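Putative carboxynorspermidine decarboxylase protein (Sinorhizobium meliloti, PDB 3MT1) probably catalyses the pyridoxal-phosphate-dependent decarboxylation of carboxynorspermidine and carboxyspermidine, yielding norspermidine and spermidine. Local coordinates at residues 58-63 with 87-92; 79-84 with 94-99. All blocks are in the same frame, centred on the assembly; numbering follows the deposited sequence.

From the N terminus the chain passes through strand 54-57 into helix 60-70, runs along strand 73-77 and a connecting loop into helix 83-92, and then enters strand 95-98. Contact 1 (58-63 with 87-92) closes a loop that takes in the rest of helix 60-70, strand 73-77 and the first part of helix 83-92. Contact 2 (79-84 with 94-99) closes a shorter loop made almost wholly of helix 83-92. The two cross, since their segments alternate along the chain. With centres about 8 Å apart they touch directly, Val-89 on Tyr-81 and Val-90 on Ile-96. Contact 1 ties helix 83-92 to helix 60-70, and contact 2 ties its leading loop to strand 95-98.

Contact 1 (58-63 with 87-92); sequences SSLFEV and DEVVSH
Two successive outer helices of the parallel eight-stranded alpha/beta barrel meet where Leu-60 and Val-63 of helix 60-70 pack against Glu-88, Val-89 and His-92 of helix 83-92. Leu-60 swings its CG anti to the backbone N (chi1 174°), which carries both methyls across to the second helix. There CD1 lies 4.1 Å from Val-89 CG2 and 3.7 Å from Glu-88 OE2, while CD2 rests by the same carboxylate. The side chains of Leu-60 and Glu-88 cross at about a right angle, the extended acid presenting its methylenes as well as its end to the leucine.

One turn on, Val-63 sets CG1 4.2 Å from Val-89 CG1, and its CG2 is 4.0 Å from His-92 CB. Branched valines suit this inner side of the helix pair, where both also touch Ala-76 of strand 73-77, one of the barrel staves beneath. Toward the outside the chemistry turns polar: His-92 NE2 makes a weak hydrogen bond of 3.5 Å to Glu-88 OE2, which lies in the plane of the imidazole at its edge, and Leu-60 CD1 comes near that edge too. With Glu-88 replaced by an alanine, His-92 NE2 would probably lose this acceptor and the Leu-60 methyls much of their cover. At the start of helix 60-70, Ser-59 is the N-cap, its OG accepting from Glu-62 N at 3.1 Å; this hydroxyl also hydrogen-bonds to Asn-333 O of the second subunit.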
ATOM      1  N   SER B  58      -4.169  12.785  11.677  1.00 33.28           N
ATOM      2  CA  SER B  58      -3.861  11.745  12.641  1.00 33.64           C
ATOM      3  C   SER B  58      -2.395  11.430  12.793  1.00 33.08           C
ATOM      4  O   SER B  58      -2.059  10.370  13.269  1.00 34.05           O
ATOM      5  CB  SER B  58      -4.643  10.475  12.323  1.00 34.27           C
ATOM      6  OG  SER B  58      -4.655  10.245  10.928  1.00 37.46           O
ATOM      7  N   SER B  59      -1.524  12.346  12.390  1.00 32.24           N
ATOM      8  CA  SER B  59      -0.082  12.146  12.470  1.00 31.56           C
ATOM      9  C   SER B  59       0.596  13.496  12.402  1.00 31.75           C
ATOM     10  O   SER B  59      -0.003  14.486  11.970  1.00 31.67           O
ATOM     11  CB  SER B  59       0.415  11.321  11.294  1.00 32.65           C
ATOM     12  OG  SER B  59       0.301  12.031  10.069  1.00 31.06           O
ATOM     13  N   LEU B  60       1.829  13.539  12.882  1.00 31.56           N
ATOM     14  CA  LEU B  60       2.671  14.687  12.697  1.00 31.61           C
ATOM     15  C   LEU B  60       2.654  15.188  11.253  1.00 30.67           C
ATOM     16  O   LEU B  60       2.290  16.339  10.999  1.00 31.29           O
ATOM     17  CB  LEU B  60       4.117  14.411  13.141  1.00 32.16           C
ATOM     18  CG  LEU B  60       5.086  15.559  12.817  1.00 32.34           C
ATOM     19  CD1 LEU B  60       4.529  16.874  13.362  1.00 32.13           C
ATOM     20  CD2 LEU B  60       6.521  15.312  13.348  1.00 31.82           C
ATOM     21  N   PHE B  61       3.028  14.351  10.298  1.00 29.87           N
ATOM     22  CA  PHE B  61       3.142  14.882   8.957  1.00 28.23           C
ATOM     23  C   PHE B  61       1.827  15.470   8.457  1.00 27.78           C
ATOM     24  O   PHE B  61       1.816  16.496   7.786  1.00 27.89           O
ATOM     25  CB  PHE B  61       3.688  13.855   8.023  1.00 27.93           C
ATOM     26  CG  PHE B  61       5.152  13.544   8.233  1.00 25.39           C
ATOM     27  CD1 PHE B  61       5.921  14.263   9.124  1.00 21.40           C
ATOM     28  CD2 PHE B  61       5.765  12.536   7.480  1.00 24.52           C
ATOM     29  CE1 PHE B  61       7.259  13.981   9.307  1.00 21.96           C
ATOM     30  CE2 PHE B  61       7.139  12.265   7.626  1.00 25.26           C
ATOM     31  CZ  PHE B  61       7.888  12.990   8.549  1.00 24.36           C
ATOM     32  N   GLU B  62       0.711  14.869   8.841  1.00 27.36           N
ATOM     33  CA  GLU B  62      -0.569  15.378   8.384  1.00 27.17           C
ATOM     34  C   GLU B  62      -0.917  16.743   8.983  1.00 27.11           C
ATOM     35  O   GLU B  62      -1.305  17.675   8.227  1.00 26.30           O
ATOM     36  CB  GLU B  62      -1.697  14.357   8.533  1.00 27.05           C
ATOM     37  CG  GLU B  62      -1.648  13.301   7.430  1.00 29.87           C
ATOM     38  CD  GLU B  62      -2.841  12.261   7.416  1.00 34.91           C
ATOM     39  OE1 GLU B  62      -3.625  12.139   8.399  1.00 30.49           O
ATOM     40  OE2 GLU B  62      -2.974  11.563   6.367  1.00 38.75           O
ATOM     41  N   VAL B  63      -0.739  16.884  10.299  1.00 26.39           N
ATOM     42  CA  VAL B  63      -0.921  18.180  10.924  1.00 27.63           C
ATOM     43  C   VAL B  63      -0.003  19.270  10.357  1.00 27.66           C
ATOM     44  O   VAL B  63      -0.443  20.389  10.113  1.00 27.89           O
ATOM     45  CB  VAL B  63      -0.859  18.141  12.473  1.00 29.41           C
ATOM     46  CG1 VAL B  63       0.602  18.169  13.015  1.00 29.51           C
ATOM     47  CG2 VAL B  63      -1.642  19.332  13.033  1.00 31.01           C
ATOM     48  N   ASP B  87       5.461  17.952  20.886  1.00 46.30           N
ATOM     49  CA  ASP B  87       5.710  19.365  20.954  1.00 47.39           C
ATOM     50  C   ASP B  87       5.547  19.972  19.582  1.00 46.20           C
ATOM     51  O   ASP B  87       5.014  21.071  19.454  1.00 46.89           O
ATOM     52  CB  ASP B  87       7.091  19.667  21.554  1.00 49.96           C
ATOM     53  CG  ASP B  87       7.035  19.939  23.104  1.00 55.36           C
ATOM     54  OD1 ASP B  87       6.240  20.836  23.536  1.00 59.66           O
ATOM     55  OD2 ASP B  87       7.797  19.283  23.886  1.00 58.56           O
ATOM     56  N   GLU B  88       5.969  19.258  18.546  1.00 44.94           N
ATOM     57  CA  GLU B  88       5.813  19.770  17.224  1.00 43.71           C
ATOM     58  C   GLU B  88       4.348  19.685  16.832  1.00 41.93           C
ATOM     59  O   GLU B  88       3.818  20.566  16.144  1.00 40.69           O
ATOM     60  CB  GLU B  88       6.685  19.034  16.228  1.00 44.39           C
ATOM     61  CG  GLU B  88       6.895  19.862  14.973  1.00 48.66           C
ATOM     62  CD  GLU B  88       7.665  19.134  13.873  1.00 56.81           C
ATOM     63  OE1 GLU B  88       8.661  18.408  14.210  1.00 58.85           O
ATOM     64  OE2 GLU B  88       7.275  19.305  12.673  1.00 56.99           O
ATOM     65  N   VAL B  89       3.669  18.644  17.285  1.00 40.40           N
ATOM     66  CA  VAL B  89       2.275  18.562  16.952  1.00 38.58           C
ATOM     67  C   VAL B  89       1.590  19.808  17.522  1.00 39.15           C
ATOM     68  O   VAL B  89       0.934  20.562  16.774  1.00 37.89           O
ATOM     69  CB  VAL B  89       1.641  17.260  17.427  1.00 38.16           C
ATOM     70  CG1 VAL B  89       0.185  17.236  17.086  1.00 36.88           C
ATOM     71  CG2 VAL B  89       2.312  16.070  16.773  1.00 37.21           C
ATOM     72  N   VAL B  90       1.807  20.054  18.826  1.00 40.23           N
ATOM     73  CA  VAL B  90       1.154  21.154  19.537  1.00 40.24           C
ATOM     74  C   VAL B  90       1.372  22.502  18.860  1.00 40.97           C
ATOM     75  O   VAL B  90       0.459  23.314  18.776  1.00 42.02           O
ATOM     76  CB  VAL B  90       1.538  21.218  21.045  1.00 41.77           C
ATOM     77  CG1 VAL B  90       1.134  22.585  21.669  1.00 40.21           C
ATOM     78  CG2 VAL B  90       0.857  20.074  21.797  1.00 40.20           C
ATOM     79  N   SER B  91       2.568  22.735  18.353  1.00 41.55           N
ATOM     80  CA  SER B  91       2.840  23.995  17.697  1.00 42.19           C
ATOM     81  C   SER B  91       2.147  24.176  16.352  1.00 40.94           C
ATOM     82  O   SER B  91       2.047  25.276  15.899  1.00 41.91           O
ATOM     83  CB  SER B  91       4.331  24.196  17.525  1.00 43.19           C
ATOM     84  OG  SER B  91       4.809  23.250  16.619  1.00 44.78           O
ATOM     85  N   HIS B  92       1.662  23.119  15.715  1.00 40.11           N
ATOM     86  CA  HIS B  92       0.933  23.272  14.434  1.00 39.60           C
ATOM     87  C   HIS B  92      -0.573  23.320  14.667  1.00 39.29           C
ATOM     88  O   HIS B  92      -1.286  23.905  13.875  1.00 39.18           O
ATOM     89  CB  HIS B  92       1.214  22.134  13.418  1.00 38.16           C
ATOM     90  CG  HIS B  92       2.616  22.097  12.881  1.00 38.07           C
ATOM     91  ND1 HIS B  92       3.144  23.097  12.096  1.00 40.99           N
ATOM     92  CD2 HIS B  92       3.583  21.154  12.981  1.00 37.48           C
ATOM     93  CE1 HIS B  92       4.389  22.787  11.766  1.00 41.57           C
ATOM     94  NE2 HIS B  92       4.679  21.612  12.291  1.00 38.99           N
TER

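Contact 2 (79-84 with 94-99); sequences VAYGDN and DKIIFN
Tyr-81 turns its CG anti to its own carbonyl carbon (chi1 -68°), sending the phenol across to strand 95-98, where Ile-96, its CG1 anti to the backbone N, reaches back from the opposite direction. The contact belongs to a beta-alpha-beta unit of the barrel, strand 73-77, helix 83-92 and strand 95-98, and it ties the loop leading into the helix to the strand that follows it. Ile-96 brings CG1 to 3.9 Å from Tyr-81 CZ and lays CD1 over one face of the ring. A branched aliphatic chain suits this place, because it touches Ile-86 and Val-90 of the helix as well as the phenol.

Phe-98 flanks the same phenol. Its CD1 stands 3.7 Å from Tyr-81 CE1, with the ring planes inclined at 71°, and the two side chains cross at about a right angle. Phe-98 packs in addition on Leu-104 and Phe-107 of helix 101-107; Tyr-81 itself touches Phe-107 there and Ile-86 and Val-89 of helix 83-92. Tyrosine suits this apolar setting because its ring packs like a hydrocarbon while its hydroxyl reaches a backbone oxygen of the strand.

Just past the end of the strand, Asn-99 sets its CB 3.5 Å from Val-79 O. Its amide is used outside the two segments: OD1 accepts from the hydroxyl of Tyr-77, and ND2 donates to Arg-140 O. The direct polar link between the segments is the bond from Tyr-81 OH to Ile-97 O, 2.9 Å long; the oxygen sits at the edge of the phenol, in its plane, and the hydroxyl is tilted 22° from the carbonyl plane.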
ATOM      1  N   VAL B  79      -4.031   8.045  17.903  1.00 43.49           N
ATOM      2  CA  VAL B  79      -4.289   6.928  18.787  1.00 44.60           C
ATOM      3  C   VAL B  79      -3.235   6.933  19.893  1.00 45.24           C
ATOM      4  O   VAL B  79      -3.566   6.726  21.051  1.00 46.23           O
ATOM      5  CB  VAL B  79      -4.307   5.609  17.999  1.00 44.94           C
ATOM      6  CG1 VAL B  79      -4.441   4.465  18.897  1.00 48.40           C
ATOM      7  CG2 VAL B  79      -5.476   5.602  17.050  1.00 44.66           C
ATOM      8  N   ALA B  80      -1.990   7.245  19.551  1.00 44.93           N
ATOM      9  CA  ALA B  80      -0.913   7.319  20.547  1.00 46.39           C
ATOM     10  C   ALA B  80       0.149   8.358  20.178  1.00 46.04           C
ATOM     11  O   ALA B  80       0.886   8.138  19.199  1.00 46.35           O
ATOM     12  CB  ALA B  80      -0.263   5.956  20.690  1.00 47.04           C
ATOM     13  N   TYR B  81       0.258   9.469  20.920  1.00 45.33           N
ATOM     14  CA  TYR B  81       1.300  10.465  20.565  1.00 44.55           C
ATOM     15  C   TYR B  81       2.678  10.002  20.968  1.00 45.62           C
ATOM     16  O   TYR B  81       2.831   9.340  21.969  1.00 47.27           O
ATOM     17  CB  TYR B  81       1.050  11.861  21.143  1.00 44.02           C
ATOM     18  CG  TYR B  81      -0.119  12.524  20.533  1.00 42.97           C
ATOM     19  CD1 TYR B  81      -1.377  12.451  21.149  1.00 43.53           C
ATOM     20  CD2 TYR B  81      -0.005  13.193  19.309  1.00 42.00           C
ATOM     21  CE1 TYR B  81      -2.491  13.041  20.561  1.00 43.54           C
ATOM     22  CE2 TYR B  81      -1.114  13.795  18.719  1.00 40.29           C
ATOM     23  CZ  TYR B  81      -2.350  13.710  19.344  1.00 41.06           C
ATOM     24  OH  TYR B  81      -3.464  14.272  18.769  1.00 41.70           O
ATOM     25  N   GLY B  82       3.671  10.355  20.166  1.00 45.68           N
ATOM     26  CA  GLY B  82       5.051  10.131  20.497  1.00 47.19           C
ATOM     27  C   GLY B  82       5.536  11.375  21.197  1.00 49.04           C
ATOM     28  O   GLY B  82       5.163  12.504  20.809  1.00 48.01           O
ATOM     29  N   ASP B  83       6.348  11.158  22.240  1.00 51.28           N
ATOM     30  CA  ASP B  83       6.976  12.206  23.046  1.00 52.96           C
ATOM     31  C   ASP B  83       7.953  13.061  22.225  1.00 52.61           C
ATOM     32  O   ASP B  83       8.029  14.291  22.393  1.00 52.80           O
ATOM     33  CB  ASP B  83       7.703  11.582  24.241  1.00 55.60           C
ATOM     34  CG  ASP B  83       6.969  10.365  24.819  1.00 60.04           C
ATOM     35  OD1 ASP B  83       6.700  10.371  26.060  1.00 62.18           O
ATOM     36  OD2 ASP B  83       6.668   9.402  24.028  1.00 64.32           O
ATOM     37  N   ASN B  84       8.687  12.410  21.331  1.00 52.12           N
ATOM     38  CA  ASN B  84       9.579  13.103  20.422  1.00 52.41           C
ATOM     39  C   ASN B  84       8.815  13.871  19.330  1.00 50.31           C
ATOM     40  O   ASN B  84       9.444  14.491  18.473  1.00 50.67           O
ATOM     41  CB  ASN B  84      10.556  12.091  19.778  1.00 53.63           C
ATOM     42  CG  ASN B  84       9.859  11.150  18.762  1.00 53.76           C
ATOM     43  OD1 ASN B  84       8.669  10.800  18.905  1.00 53.10           O
ATOM     44  ND2 ASN B  84      10.598  10.754  17.729  1.00 54.77           N
ATOM     45  N   ASP B  94      -4.420  23.877  16.419  1.00 42.55           N
ATOM     46  CA  ASP B  94      -5.270  24.748  17.239  1.00 43.58           C
ATOM     47  C   ASP B  94      -6.058  23.960  18.263  1.00 43.65           C
ATOM     48  O   ASP B  94      -6.370  24.440  19.339  1.00 44.98           O
ATOM     49  CB  ASP B  94      -6.238  25.492  16.340  1.00 44.10           C
ATOM     50  CG  ASP B  94      -5.528  26.459  15.436  1.00 45.92           C
ATOM     51  OD1 ASP B  94      -4.745  27.273  15.968  1.00 50.07           O
ATOM     52  OD2 ASP B  94      -5.725  26.397  14.204  1.00 46.12           O
ATOM     53  N   LYS B  95      -6.388  22.736  17.910  1.00 43.04           N
ATOM     54  CA  LYS B  95      -7.019  21.828  18.815  1.00 42.87           C
ATOM     55  C   LYS B  95      -6.245  20.531  18.736  1.00 42.83           C
ATOM     56  O   LYS B  95      -5.655  20.188  17.682  1.00 42.19           O
ATOM     57  CB  LYS B  95      -8.498  21.668  18.454  1.00 42.54           C
ATOM     58  CG  LYS B  95      -9.272  22.961  18.754  1.00 43.39           C
ATOM     59  CD  LYS B  95     -10.774  22.809  18.633  1.00 45.19           C
ATOM     60  CE  LYS B  95     -11.544  24.122  18.811  1.00 42.78           C
ATOM     61  NZ  LYS B  95     -11.197  25.086  17.714  1.00 42.91           N
ATOM     62  N   ILE B  96      -6.201  19.831  19.870  1.00 42.83           N
ATOM     63  CA  ILE B  96      -5.544  18.532  19.947  1.00 41.66           C
ATOM     64  C   ILE B  96      -6.511  17.610  20.647  1.00 41.83           C
ATOM     65  O   ILE B  96      -7.208  18.025  21.566  1.00 42.27           O
ATOM     66  CB  ILE B  96      -4.171  18.601  20.674  1.00 42.45           C
ATOM     67  CG1 ILE B  96      -3.402  17.281  20.479  1.00 42.90           C
ATOM     68  CG2 ILE B  96      -4.332  18.934  22.131  1.00 41.09           C
ATOM     69  CD1 ILE B  96      -1.957  17.332  20.959  1.00 42.16           C
ATOM     70  N   ILE B  97      -6.589  16.378  20.173  1.00 41.14           N
ATOM     71  CA  ILE B  97      -7.502  15.406  20.719  1.00 41.69           C
ATOM     72  C   ILE B  97      -6.758  14.150  21.112  1.00 42.60           C
ATOM     73  O   ILE B  97      -5.840  13.685  20.407  1.00 41.46           O
ATOM     74  CB  ILE B  97      -8.603  15.092  19.727  1.00 41.55           C
ATOM     75  CG1 ILE B  97      -9.432  16.361  19.531  1.00 42.11           C
ATOM     76  CG2 ILE B  97      -9.473  13.912  20.202  1.00 40.62           C
ATOM     77  CD1 ILE B  97      -9.654  16.717  18.093  1.00 44.91           C
ATOM     78  N   PHE B  98      -7.135  13.634  22.282  1.00 43.68           N
ATOM     79  CA  PHE B  98      -6.487  12.465  22.834  1.00 44.27           C
ATOM     80  C   PHE B  98      -7.463  11.353  22.876  1.00 45.41           C
ATOM     81  O   PHE B  98      -8.666  11.573  23.082  1.00 45.77           O
ATOM     82  CB  PHE B  98      -5.938  12.715  24.220  1.00 44.67           C
ATOM     83  CG  PHE B  98      -5.045  13.906  24.300  1.00 44.28           C
ATOM     84  CD1 PHE B  98      -3.699  13.797  23.986  1.00 43.58           C
ATOM     85  CD2 PHE B  98      -5.556  15.156  24.683  1.00 44.19           C
ATOM     86  CE1 PHE B  98      -2.866  14.910  24.055  1.00 42.81           C
ATOM     87  CE2 PHE B  98      -4.744  16.253  24.757  1.00 43.35           C
ATOM     88  CZ  PHE B  98      -3.388  16.131  24.436  1.00 43.54           C
ATOM     89  N   ASN B  99      -6.915  10.154  22.683  1.00 46.37           N
ATOM     90  CA  ASN B  99      -7.677   8.926  22.571  1.00 47.03           C
ATOM     91  C   ASN B  99      -8.182   8.408  23.915  1.00 48.82           C
ATOM     92  O   ASN B  99      -9.165   7.673  23.978  1.00 50.00           O
ATOM     93  CB  ASN B  99      -6.823   7.862  21.880  1.00 46.61           C
ATOM     94  CG  ASN B  99      -7.649   6.707  21.353  1.00 47.31           C
ATOM     95  OD1 ASN B  99      -8.472   6.889  20.455  1.00 46.50           O
ATOM     96  ND2 ASN B  99      -7.435   5.510  21.908  1.00 48.05           N
TER